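Long-range contacts in uncharacterized protein (Candida albicans, PDB 5K04), which serves as the non-catalytic MDM20 (Naa25-family) subunit of the NatB N-terminal acetyltransferase complex, probably acting as a helical scaffold for its catalytic partner: residues 615-620 and 670-675; 632-637 and 685-690; 638-643 and 689-694; 644-649 and 696-701. One frame throughout, in Å; residues are numbered along the deposited sequence.

Overall arrangement
Following the chain from its N-terminal side, helix 608-625 leads into helix 630-643, and their later partners come in the same order: helix 661-682 pairs with the first (interaction 1) and helix 686-695 with the second (interactions 2 and 3). Interaction 4 then joins the turn and short helix 644-649 to 696-701. Each contact closes a loop of 45 to 49 residues. The second segments follow the order of the first, so the loops cross rather than nest, except that interactions 2 and 3 overlap at their second ends, sharing N689 and Q690. Two successive helical hairpins are thereby laid side by side in the C-terminal part of the chain. Interactions 2 and 4 do not touch.

Interaction 1 of 4, residues 615-620 and 670-675; sequences KLYFNL and VEFIKI
Y617 and F672 meet as a T-shaped (edge-to-face) aromatic pair. Their centroids are 5.0 Å apart and the planes stand at 77°, with F672 supplying the edge: its CD2 lies over the centre of the Y617 ring, 3.6 Å above the plane. The two side chains slide past each other in opposite directions, each reaching toward the other's helix. For F672, CG sits anti to the backbone N (chi1 169°), which carries the ring across the gap between two nearly parallel helical segments whose axes approach to 11.5 Å. The far end of the F672 ring is met by L616, whose CB is 3.7 Å from F672 CE2, and by L620, which points toward the oncoming F672 and brings CD2 to the same carbon. I675 crosses Y617 at about a right angle and puts CD1 near the ring plane at its edge, 3.6 Å from Y617 CE1. The phenol oxygen has passed the ring contact and reaches the backbone of the second helix, where Y617 OH lies 3.3 Å from F672 CA. There it donates to a water 2.6 Å from Y617 OH, and that water donates in turn to E671 OE1. E671 is held by a salt bridge to K577 and hydrogen bonds to Y581 and Q517. The contact is chiefly apolar and aromatic, while the buried hydroxyl is satisfied through one water by a carboxylate whose charge K577 probably offsets.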
# COMPACT_ATOMS: atom_id res chain seq x y z
N LYS A 615 1.94 -29.75 -11.33
CA LYS A 615 2.50 -30.78 -12.18
C LYS A 615 1.53 -31.13 -13.32
O LYS A 615 1.94 -31.21 -14.48
CB LYS A 615 2.85 -32.01 -11.34
CG LYS A 615 3.52 -33.13 -12.14
CD LYS A 615 4.06 -34.21 -11.20
CE LYS A 615 4.58 -35.43 -11.96
NZ LYS A 615 5.79 -35.16 -12.77
N LEU A 616 0.25 -31.32 -13.00
CA LEU A 616 -0.76 -31.51 -14.03
C LEU A 616 -0.72 -30.36 -15.04
O LEU A 616 -0.65 -30.59 -16.25
CB LEU A 616 -2.16 -31.62 -13.41
CG LEU A 616 -2.45 -32.88 -12.55
CD1 LEU A 616 -3.90 -32.91 -12.07
CD2 LEU A 616 -2.10 -34.17 -13.28
N TYR A 617 -0.71 -29.11 -14.55
CA TYR A 617 -0.63 -27.96 -15.45
C TYR A 617 0.61 -28.05 -16.33
O TYR A 617 0.53 -27.94 -17.56
CB TYR A 617 -0.62 -26.66 -14.66
CG TYR A 617 -1.98 -26.00 -14.46
CD1 TYR A 617 -2.76 -25.59 -15.55
CD2 TYR A 617 -2.47 -25.74 -13.19
CE1 TYR A 617 -3.99 -24.95 -15.37
CE2 TYR A 617 -3.69 -25.10 -12.99
CZ TYR A 617 -4.45 -24.72 -14.08
OH TYR A 617 -5.67 -24.12 -13.86
N PHE A 618 1.77 -28.31 -15.72
CA PHE A 618 3.02 -28.33 -16.48
C PHE A 618 2.96 -29.36 -17.60
O PHE A 618 3.32 -29.07 -18.75
CB PHE A 618 4.20 -28.61 -15.54
CG PHE A 618 5.52 -28.73 -16.25
CD1 PHE A 618 6.25 -27.60 -16.61
CD2 PHE A 618 6.03 -29.98 -16.59
CE1 PHE A 618 7.47 -27.71 -17.28
CE2 PHE A 618 7.25 -30.10 -17.25
CZ PHE A 618 7.97 -28.96 -17.59
N ASN A 619 2.50 -30.58 -17.29
CA ASN A 619 2.39 -31.61 -18.31
C ASN A 619 1.40 -31.21 -19.40
O ASN A 619 1.60 -31.52 -20.58
CB ASN A 619 1.97 -32.94 -17.67
CG ASN A 619 3.08 -33.54 -16.82
OD1 ASN A 619 3.92 -32.83 -16.28
ND2 ASN A 619 3.10 -34.87 -16.74
N LEU A 620 0.33 -30.52 -19.00
CA LEU A 620 -0.71 -30.13 -19.95
C LEU A 620 -0.18 -29.11 -20.94
O LEU A 620 -0.44 -29.20 -22.15
CB LEU A 620 -1.92 -29.57 -19.20
CG LEU A 620 -3.05 -29.00 -20.05
CD1 LEU A 620 -3.64 -30.08 -20.97
CD2 LEU A 620 -4.14 -28.37 -19.17
N VAL A 670 -11.78 -26.62 -11.03
CA VAL A 670 -12.73 -26.20 -12.07
C VAL A 670 -12.00 -25.41 -13.15
O VAL A 670 -12.21 -25.62 -14.35
CB VAL A 670 -13.89 -25.39 -11.47
CG1 VAL A 670 -14.72 -24.74 -12.57
CG2 VAL A 670 -14.80 -26.24 -10.64
N GLU A 671 -11.14 -24.47 -12.72
CA GLU A 671 -10.38 -23.64 -13.65
C GLU A 671 -9.46 -24.50 -14.51
O GLU A 671 -9.35 -24.30 -15.72
CB GLU A 671 -9.59 -22.60 -12.86
CG GLU A 671 -8.60 -21.76 -13.66
CD GLU A 671 -7.75 -20.83 -12.77
OE1 GLU A 671 -7.31 -21.26 -11.69
OE2 GLU A 671 -7.51 -19.67 -13.18
N PHE A 672 -8.82 -25.49 -13.88
CA PHE A 672 -7.93 -26.39 -14.62
C PHE A 672 -8.69 -27.15 -15.70
O PHE A 672 -8.17 -27.36 -16.80
CB PHE A 672 -7.25 -27.35 -13.65
CG PHE A 672 -6.51 -28.48 -14.33
CD1 PHE A 672 -7.16 -29.68 -14.65
CD2 PHE A 672 -5.16 -28.35 -14.64
CE1 PHE A 672 -6.48 -30.71 -15.27
CE2 PHE A 672 -4.48 -29.39 -15.27
CZ PHE A 672 -5.14 -30.57 -15.58
N ILE A 673 -9.92 -27.58 -15.41
CA ILE A 673 -10.70 -28.32 -16.40
C ILE A 673 -11.15 -27.39 -17.52
O ILE A 673 -11.19 -27.79 -18.69
CB ILE A 673 -11.89 -29.01 -15.72
CG1 ILE A 673 -11.38 -30.05 -14.74
CG2 ILE A 673 -12.80 -29.66 -16.76
CD1 ILE A 673 -12.44 -30.52 -13.80
N LYS A 674 -11.50 -26.15 -17.18
CA LYS A 674 -11.83 -25.18 -18.23
C LYS A 674 -10.65 -24.99 -19.17
O LYS A 674 -10.83 -24.88 -20.39
CB LYS A 674 -12.24 -23.84 -17.61
CG LYS A 674 -13.49 -23.86 -16.74
CD LYS A 674 -14.72 -24.21 -17.52
CE LYS A 674 -15.96 -24.09 -16.65
NZ LYS A 674 -17.20 -24.41 -17.43
N ILE A 675 -9.43 -24.94 -18.62
CA ILE A 675 -8.23 -24.76 -19.44
C ILE A 675 -7.94 -26.02 -20.27
O ILE A 675 -7.54 -25.93 -21.43
CB ILE A 675 -7.06 -24.37 -18.52
CG1 ILE A 675 -7.31 -22.98 -17.93
CG2 ILE A 675 -5.71 -24.41 -19.24
CD1 ILE A 675 -6.33 -22.59 -16.84
O HOH W 1 -6.28 -23.77 -11.35

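Interaction 2 of 4, residues 632-637 and 685-690; sequences ETQSLY and SSYMNQ
Y687 supplies most of the second segment's side of this contact, packing its CB on the face of the Y637 ring. Just before it, S685 occupies the N-cap position of helix 686-695, so Y687 lies in the helix's first turn. In Y687 the ring carbon CG stands between the backbone N and the carbonyl carbon (chi1 47°). CB is left to face Y637, with the aromatic ring directed toward T633. The CH-pi contact is centred on the ring: Y687 CB lies 3.4 Å from the centroid of the Y637 ring and 12° off its normal. The two rings themselves are oblique, with planes at 46° and centroids 5.6 Å apart. Farther out, T633 crosses Y687 at about a right angle, and T633 CG2 touches Y687 CE2 at 3.7 Å. The hydroxyl of T633 is held by N629 O, just before helix 630-643. Q690, one helical turn on, meets the far end of Y637: Q690 CG is 3.2 Å from Y637 OH, near the plane of the ring, before a bend at chi2 leads the amide away. Helices 630-643 and 686-695 run side by side here, with nearly parallel segment axes. Helix 608-625 packs against both, with I623 touching Y687, L620 touching M688, and K622 and I623 touching L636. Together they form part of an all-helical array at the protein surface.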
# COMPACT_ATOMS: atom_id res chain seq x y z
N GLU A 632 8.24 -38.27 -25.28
CA GLU A 632 8.06 -37.26 -24.25
C GLU A 632 6.59 -36.92 -24.08
O GLU A 632 6.09 -36.83 -22.95
CB GLU A 632 8.88 -36.00 -24.60
CG GLU A 632 10.36 -36.27 -24.81
CD GLU A 632 11.09 -35.12 -25.49
OE1 GLU A 632 10.56 -34.58 -26.49
OE2 GLU A 632 12.18 -34.75 -25.02
N THR A 633 5.87 -36.76 -25.20
CA THR A 633 4.43 -36.53 -25.18
C THR A 633 3.70 -37.60 -24.37
O THR A 633 2.85 -37.30 -23.51
CB THR A 633 3.89 -36.50 -26.62
OG1 THR A 633 4.62 -35.55 -27.41
CG2 THR A 633 2.41 -36.16 -26.66
N GLN A 634 4.04 -38.87 -24.62
CA GLN A 634 3.33 -39.98 -24.00
C GLN A 634 3.63 -40.06 -22.51
O GLN A 634 2.73 -40.37 -21.72
CB GLN A 634 3.69 -41.28 -24.72
CG GLN A 634 3.00 -41.40 -26.06
CD GLN A 634 1.48 -41.39 -25.89
OE1 GLN A 634 0.93 -42.13 -25.07
NE2 GLN A 634 0.80 -40.55 -26.66
N SER A 635 4.87 -39.78 -22.10
CA SER A 635 5.17 -39.82 -20.67
C SER A 635 4.39 -38.75 -19.91
O SER A 635 3.68 -39.05 -18.95
CB SER A 635 6.67 -39.68 -20.42
OG SER A 635 7.16 -38.48 -20.98
N LEU A 636 4.51 -37.50 -20.35
CA LEU A 636 3.75 -36.42 -19.71
C LEU A 636 2.25 -36.69 -19.76
O LEU A 636 1.52 -36.39 -18.81
CB LEU A 636 4.10 -35.09 -20.39
CG LEU A 636 5.58 -34.74 -20.22
CD1 LEU A 636 5.97 -33.54 -21.05
CD2 LEU A 636 5.87 -34.50 -18.74
N TYR A 637 1.76 -37.26 -20.87
CA TYR A 637 0.33 -37.47 -20.99
C TYR A 637 -0.16 -38.63 -20.13
O TYR A 637 -1.28 -38.58 -19.61
CB TYR A 637 -0.05 -37.69 -22.46
CG TYR A 637 -1.36 -38.40 -22.63
CD1 TYR A 637 -2.56 -37.77 -22.34
CD2 TYR A 637 -1.40 -39.72 -23.08
CE1 TYR A 637 -3.76 -38.41 -22.48
CE2 TYR A 637 -2.62 -40.39 -23.23
CZ TYR A 637 -3.79 -39.72 -22.93
OH TYR A 637 -5.01 -40.32 -23.07
N SER A 685 -6.06 -33.11 -30.31
CA SER A 685 -5.33 -34.36 -30.43
C SER A 685 -6.18 -35.46 -29.82
O SER A 685 -7.12 -35.19 -29.07
CB SER A 685 -3.98 -34.29 -29.72
OG SER A 685 -4.18 -34.10 -28.33
N SER A 686 -5.83 -36.71 -30.15
CA SER A 686 -6.52 -37.84 -29.53
C SER A 686 -6.33 -37.84 -28.01
O SER A 686 -7.27 -38.13 -27.26
CB SER A 686 -6.04 -39.16 -30.15
OG SER A 686 -4.84 -39.65 -29.57
N TYR A 687 -5.13 -37.50 -27.53
CA TYR A 687 -4.90 -37.55 -26.09
C TYR A 687 -5.58 -36.39 -25.36
O TYR A 687 -5.99 -36.56 -24.20
CB TYR A 687 -3.40 -37.63 -25.78
CG TYR A 687 -2.54 -36.63 -26.53
CD1 TYR A 687 -2.51 -35.30 -26.15
CD2 TYR A 687 -1.74 -37.03 -27.60
CE1 TYR A 687 -1.74 -34.38 -26.83
CE2 TYR A 687 -0.96 -36.13 -28.28
CZ TYR A 687 -0.96 -34.79 -27.89
OH TYR A 687 -0.19 -33.85 -28.54
N MET A 688 -5.74 -35.23 -26.00
CA MET A 688 -6.52 -34.16 -25.37
C MET A 688 -8.01 -34.50 -25.32
O MET A 688 -8.68 -34.23 -24.32
CB MET A 688 -6.31 -32.84 -26.10
CG MET A 688 -4.92 -32.26 -25.94
SD MET A 688 -4.40 -32.11 -24.24
CE MET A 688 -5.60 -30.93 -23.77
N ASN A 689 -8.54 -35.10 -26.40
CA ASN A 689 -9.93 -35.54 -26.38
C ASN A 689 -10.16 -36.58 -25.30
O ASN A 689 -11.26 -36.67 -24.74
CB ASN A 689 -10.34 -36.08 -27.74
CG ASN A 689 -10.49 -34.99 -28.77
OD1 ASN A 689 -10.85 -33.85 -28.44
ND2 ASN A 689 -10.20 -35.31 -30.03
N GLN A 690 -9.14 -37.38 -24.98
CA GLN A 690 -9.29 -38.34 -23.90
C GLN A 690 -9.28 -37.66 -22.54
O GLN A 690 -10.00 -38.08 -21.62
CB GLN A 690 -8.19 -39.40 -24.00
CG GLN A 690 -8.21 -40.46 -22.91
CD GLN A 690 -9.53 -41.18 -22.79
OE1 GLN A 690 -10.33 -41.21 -23.73
NE2 GLN A 690 -9.77 -41.78 -21.63

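Interaction 3 of 4, residues 638-643 and 689-694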
# COMPACT_ATOMS: atom_id res chain seq x y z
N ASN A 638 0.67 -39.68 -19.97
CA ASN A 638 0.31 -40.80 -19.11
C ASN A 638 0.07 -40.35 -17.67
O ASN A 638 -0.85 -40.84 -17.01
CB ASN A 638 1.39 -41.89 -19.15
CG ASN A 638 1.26 -42.85 -20.35
OD1 ASN A 638 0.23 -42.89 -21.04
ND2 ASN A 638 2.31 -43.62 -20.59
N TYR A 639 0.89 -39.41 -17.18
CA TYR A 639 0.70 -38.93 -15.82
C TYR A 639 -0.63 -38.21 -15.67
O TYR A 639 -1.32 -38.37 -14.65
CB TYR A 639 1.87 -38.04 -15.41
CG TYR A 639 1.86 -37.73 -13.92
CD1 TYR A 639 1.17 -36.63 -13.41
CD2 TYR A 639 2.56 -38.53 -13.02
CE1 TYR A 639 1.16 -36.34 -12.05
CE2 TYR A 639 2.56 -38.26 -11.66
CZ TYR A 639 1.86 -37.17 -11.17
OH TYR A 639 1.87 -36.90 -9.82
N LEU A 640 -1.02 -37.42 -16.68
CA LEU A 640 -2.35 -36.80 -16.67
C LEU A 640 -3.45 -37.87 -16.69
O LEU A 640 -4.45 -37.76 -15.97
CB LEU A 640 -2.51 -35.86 -17.86
CG LEU A 640 -1.70 -34.55 -17.86
CD1 LEU A 640 -1.39 -34.09 -19.28
CD2 LEU A 640 -2.44 -33.45 -17.12
N GLN A 641 -3.25 -38.92 -17.48
CA GLN A 641 -4.27 -39.96 -17.61
C GLN A 641 -4.48 -40.70 -16.29
O GLN A 641 -5.62 -41.00 -15.92
CB GLN A 641 -3.86 -40.92 -18.73
CG GLN A 641 -4.81 -42.08 -18.98
CD GLN A 641 -4.64 -42.68 -20.37
OE1 GLN A 641 -3.61 -42.50 -21.03
NE2 GLN A 641 -5.66 -43.39 -20.84
N LYS A 642 -3.40 -41.00 -15.57
CA LYS A 642 -3.51 -41.77 -14.34
C LYS A 642 -4.19 -40.97 -13.23
O LYS A 642 -4.85 -41.56 -12.37
CB LYS A 642 -2.12 -42.23 -13.89
CG LYS A 642 -1.88 -43.72 -13.96
CD LYS A 642 -1.70 -44.25 -15.39
CE LYS A 642 -1.51 -45.78 -15.41
NZ LYS A 642 -1.50 -46.37 -16.79
N ASN A 643 -4.06 -39.64 -13.25
CA ASN A 643 -4.43 -38.81 -12.11
C ASN A 643 -5.63 -37.90 -12.36
O ASN A 643 -6.13 -37.30 -11.40
CB ASN A 643 -3.22 -37.97 -11.69
CG ASN A 643 -2.13 -38.81 -11.01
OD1 ASN A 643 -2.38 -39.48 -10.00
ND2 ASN A 643 -0.93 -38.80 -11.58
N ASN A 689 -8.54 -35.10 -26.40
CA ASN A 689 -9.93 -35.54 -26.38
C ASN A 689 -10.16 -36.58 -25.30
O ASN A 689 -11.26 -36.67 -24.74
CB ASN A 689 -10.34 -36.08 -27.74
CG ASN A 689 -10.49 -34.99 -28.77
OD1 ASN A 689 -10.85 -33.85 -28.44
ND2 ASN A 689 -10.20 -35.31 -30.03
N GLN A 690 -9.14 -37.38 -24.98
CA GLN A 690 -9.29 -38.34 -23.90
C GLN A 690 -9.28 -37.66 -22.54
O GLN A 690 -10.00 -38.08 -21.62
CB GLN A 690 -8.19 -39.40 -24.00
CG GLN A 690 -8.21 -40.46 -22.91
CD GLN A 690 -9.53 -41.18 -22.79
OE1 GLN A 690 -10.33 -41.21 -23.73
NE2 GLN A 690 -9.77 -41.78 -21.63
N LEU A 691 -8.48 -36.59 -22.39
CA LEU A 691 -8.54 -35.82 -21.14
C LEU A 691 -9.89 -35.12 -21.00
O LEU A 691 -10.46 -35.08 -19.91
CB LEU A 691 -7.41 -34.80 -21.08
CG LEU A 691 -5.98 -35.32 -21.19
CD1 LEU A 691 -4.96 -34.19 -20.99
CD2 LEU A 691 -5.76 -36.46 -20.20
N VAL A 692 -10.42 -34.57 -22.10
CA VAL A 692 -11.77 -34.02 -22.07
C VAL A 692 -12.76 -35.09 -21.65
O VAL A 692 -13.68 -34.83 -20.86
CB VAL A 692 -12.13 -33.41 -23.44
CG1 VAL A 692 -13.62 -33.06 -23.51
CG2 VAL A 692 -11.29 -32.17 -23.71
N ASN A 693 -12.56 -36.32 -22.12
CA ASN A 693 -13.44 -37.42 -21.74
C ASN A 693 -13.27 -37.77 -20.26
O ASN A 693 -14.26 -38.06 -19.58
CB ASN A 693 -13.17 -38.65 -22.60
CG ASN A 693 -13.85 -38.57 -23.96
OD1 ASN A 693 -14.88 -37.92 -24.13
ND2 ASN A 693 -13.25 -39.24 -24.95
N LEU A 694 -12.03 -37.76 -19.77
CA LEU A 694 -11.77 -38.16 -18.39
C LEU A 694 -12.39 -37.19 -17.39
O LEU A 694 -12.81 -37.62 -16.30
CB LEU A 694 -10.27 -38.25 -18.16
CG LEU A 694 -9.57 -39.52 -18.64
CD1 LEU A 694 -8.09 -39.48 -18.27
CD2 LEU A 694 -10.23 -40.73 -18.02
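L640 and L691 make the apolar heart of the contact, crossing at about a right angle. L640 CD1 meets L691 CD1 at 4.0 Å, while the other branch, L691 CD2, comes equally close to L640 CB. In both leucines CG lies anti to the carbonyl carbon, directing each branched end into the interhelical space. A second apolar group, L694, lies mainly against backbone: its CD1 is 3.7 Å from Q641 O and 3.9 Å from Q641 CA. The polar residues contribute van der Waals contact here, and no hydrogen bond links the two segments. The aliphatic part of Q641 continues the packing, with Q641 CG 4.2 Å from L694 CD1, and its extended chain brings NE2 to within 4.4 Å of Q690 CG. Within the first segment, N643 folds back over Y639. Its ND2 donates to Y639 O at 3.1 Å with a bent N-H...O angle of 136°, and the same nitrogen stands over the centre of the Y639 ring. The segment axes approach to 10.3 Å and cross at 16°. On an adjoining side, helix 630-643 rests on helix 608-625 through L616 and N619 against L640, and through L612 and N619 against Y639, whose ring also has a cation-pi partner in K615. Y637, one turn earlier, touches L691 and so carries the same helix-helix seam onward.

Interaction 4 of 4, residues 644-649 and 696-701; sequences LKTDKL and KPFGKE
This is a partly buried contact in which an aromatic side chain fits against a turn, joining the link from helix 630-643 to helix 646-649 with the start of helix 698-703. F698 is the central group. Its ring tip meets the backbone of the turn edge-on: L644 C lies in the ring plane, 3.6 Å from F698 CZ. L649 crosses the phenylalanine at about a right angle, and L649 CD1 comes to 3.5 Å from F698 CZ. T646 CG2 adds a contact of 3.7 Å to F698 CD1. The ring is directed to the turn by a chi1 of -76°, with CG anti to the carbonyl carbon. Beyond the segments, I673 of helix 661-682 touches F698, and L644 packs on F672, L616, L691 and V695. T646 OG1 donates a weak hydrogen bond to E701 OE1 at 3.3 Å, and the position of that oxygen is doubtful. A water accepts from T646 N at 3.0 Å and appears to donate to the same carboxylate oxygen. Chemically, apolar packing around F698 carries the contact; the polar link through E701 remains doubtful, but if real would place a carboxylate near the N-terminal end of helix 646-649, where negative charge is generally favourable.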
# COMPACT_ATOMS: atom_id res chain seq x y z
N LEU A 644 -6.11 -37.77 -13.60
CA LEU A 644 -7.37 -37.06 -13.87
C LEU A 644 -8.53 -38.02 -13.59
O LEU A 644 -9.21 -38.53 -14.48
CB LEU A 644 -7.40 -36.53 -15.29
CG LEU A 644 -6.62 -35.23 -15.52
CD1 LEU A 644 -7.00 -34.60 -16.86
CD2 LEU A 644 -6.89 -34.29 -14.38
N LYS A 645 -8.70 -38.29 -12.30
CA LYS A 645 -9.68 -39.22 -11.76
C LYS A 645 -10.02 -38.74 -10.36
O LYS A 645 -9.12 -38.37 -9.61
CB LYS A 645 -9.14 -40.65 -11.69
CG LYS A 645 -8.79 -41.31 -13.01
CD LYS A 645 -8.31 -42.73 -12.75
CE LYS A 645 -8.01 -43.47 -14.05
NZ LYS A 645 -7.26 -44.76 -13.80
N THR A 646 -11.31 -38.79 -10.00
CA THR A 646 -11.70 -38.34 -8.67
C THR A 646 -11.01 -39.14 -7.57
O THR A 646 -10.66 -38.59 -6.53
CB THR A 646 -13.22 -38.41 -8.48
OG1 THR A 646 -13.64 -39.77 -8.56
CG2 THR A 646 -13.87 -37.63 -9.57
N ASP A 647 -10.79 -40.44 -7.81
CA ASP A 647 -10.08 -41.26 -6.83
C ASP A 647 -8.69 -40.72 -6.53
O ASP A 647 -8.18 -40.94 -5.43
CB ASP A 647 -10.00 -42.70 -7.32
CG ASP A 647 -11.32 -43.45 -7.14
OD1 ASP A 647 -12.09 -43.07 -6.23
OD2 ASP A 647 -11.57 -44.41 -7.90
N LYS A 648 -8.08 -40.00 -7.47
CA LYS A 648 -6.80 -39.35 -7.20
C LYS A 648 -6.99 -37.92 -6.71
O LYS A 648 -6.21 -37.44 -5.87
CB LYS A 648 -5.92 -39.35 -8.45
CG LYS A 648 -5.48 -40.73 -8.92
CD LYS A 648 -4.62 -41.41 -7.87
CE LYS A 648 -4.14 -42.77 -8.33
NZ LYS A 648 -3.14 -43.31 -7.37
N LEU A 649 -7.99 -37.21 -7.24
CA LEU A 649 -8.15 -35.79 -6.96
C LEU A 649 -8.88 -35.52 -5.65
O LEU A 649 -8.85 -34.38 -5.19
CB LEU A 649 -8.89 -35.12 -8.13
CG LEU A 649 -8.14 -35.17 -9.46
CD1 LEU A 649 -9.06 -34.74 -10.60
CD2 LEU A 649 -6.89 -34.30 -9.43
N LYS A 696 -15.15 -35.49 -17.79
CA LYS A 696 -16.61 -35.50 -17.90
C LYS A 696 -17.34 -35.95 -16.64
O LYS A 696 -18.32 -35.30 -16.26
CB LYS A 696 -17.01 -36.37 -19.11
CG LYS A 696 -17.25 -35.58 -20.38
CD LYS A 696 -18.21 -34.42 -20.10
CE LYS A 696 -18.47 -33.57 -21.34
NZ LYS A 696 -19.37 -32.42 -21.03
N PRO A 697 -16.96 -37.04 -15.95
CA PRO A 697 -17.76 -37.49 -14.80
C PRO A 697 -17.43 -36.80 -13.48
O PRO A 697 -18.03 -37.16 -12.46
CB PRO A 697 -17.42 -38.99 -14.72
CG PRO A 697 -16.02 -39.06 -15.21
CD PRO A 697 -15.91 -38.02 -16.30
N PHE A 698 -16.50 -35.84 -13.47
CA PHE A 698 -16.08 -35.21 -12.22
C PHE A 698 -17.27 -34.61 -11.47
O PHE A 698 -17.41 -34.80 -10.26
CB PHE A 698 -15.03 -34.12 -12.49
CG PHE A 698 -13.66 -34.65 -12.80
CD1 PHE A 698 -13.40 -36.01 -12.86
CD2 PHE A 698 -12.61 -33.78 -13.04
CE1 PHE A 698 -12.13 -36.48 -13.13
CE2 PHE A 698 -11.35 -34.24 -13.31
CZ PHE A 698 -11.11 -35.59 -13.36
N GLY A 699 -18.11 -33.87 -12.19
CA GLY A 699 -19.23 -33.20 -11.53
C GLY A 699 -20.16 -34.18 -10.85
O GLY A 699 -20.50 -34.02 -9.68
N LYS A 700 -20.55 -35.24 -11.57
CA LYS A 700 -21.34 -36.30 -10.96
C LYS A 700 -20.60 -36.93 -9.78
O LYS A 700 -21.18 -37.14 -8.71
CB LYS A 700 -21.69 -37.36 -11.99
CG LYS A 700 -22.36 -38.59 -11.41
CD LYS A 700 -22.71 -39.60 -12.50
CE LYS A 700 -23.63 -40.70 -11.96
NZ LYS A 700 -23.98 -41.71 -13.01
N GLU A 701 -19.31 -37.21 -9.96
CA GLU A 701 -18.58 -37.97 -8.94
C GLU A 701 -18.35 -37.14 -7.68
O GLU A 701 -18.40 -37.69 -6.57
CB GLU A 701 -17.27 -38.51 -9.54
CG GLU A 701 -17.52 -39.70 -10.51
CD GLU A 701 -16.34 -40.07 -11.40
OE1 GLU A 701 -15.31 -39.36 -11.38
OE2 GLU A 701 -16.43 -41.07 -12.14
O HOH W 2 -13.07 -39.95 -12.17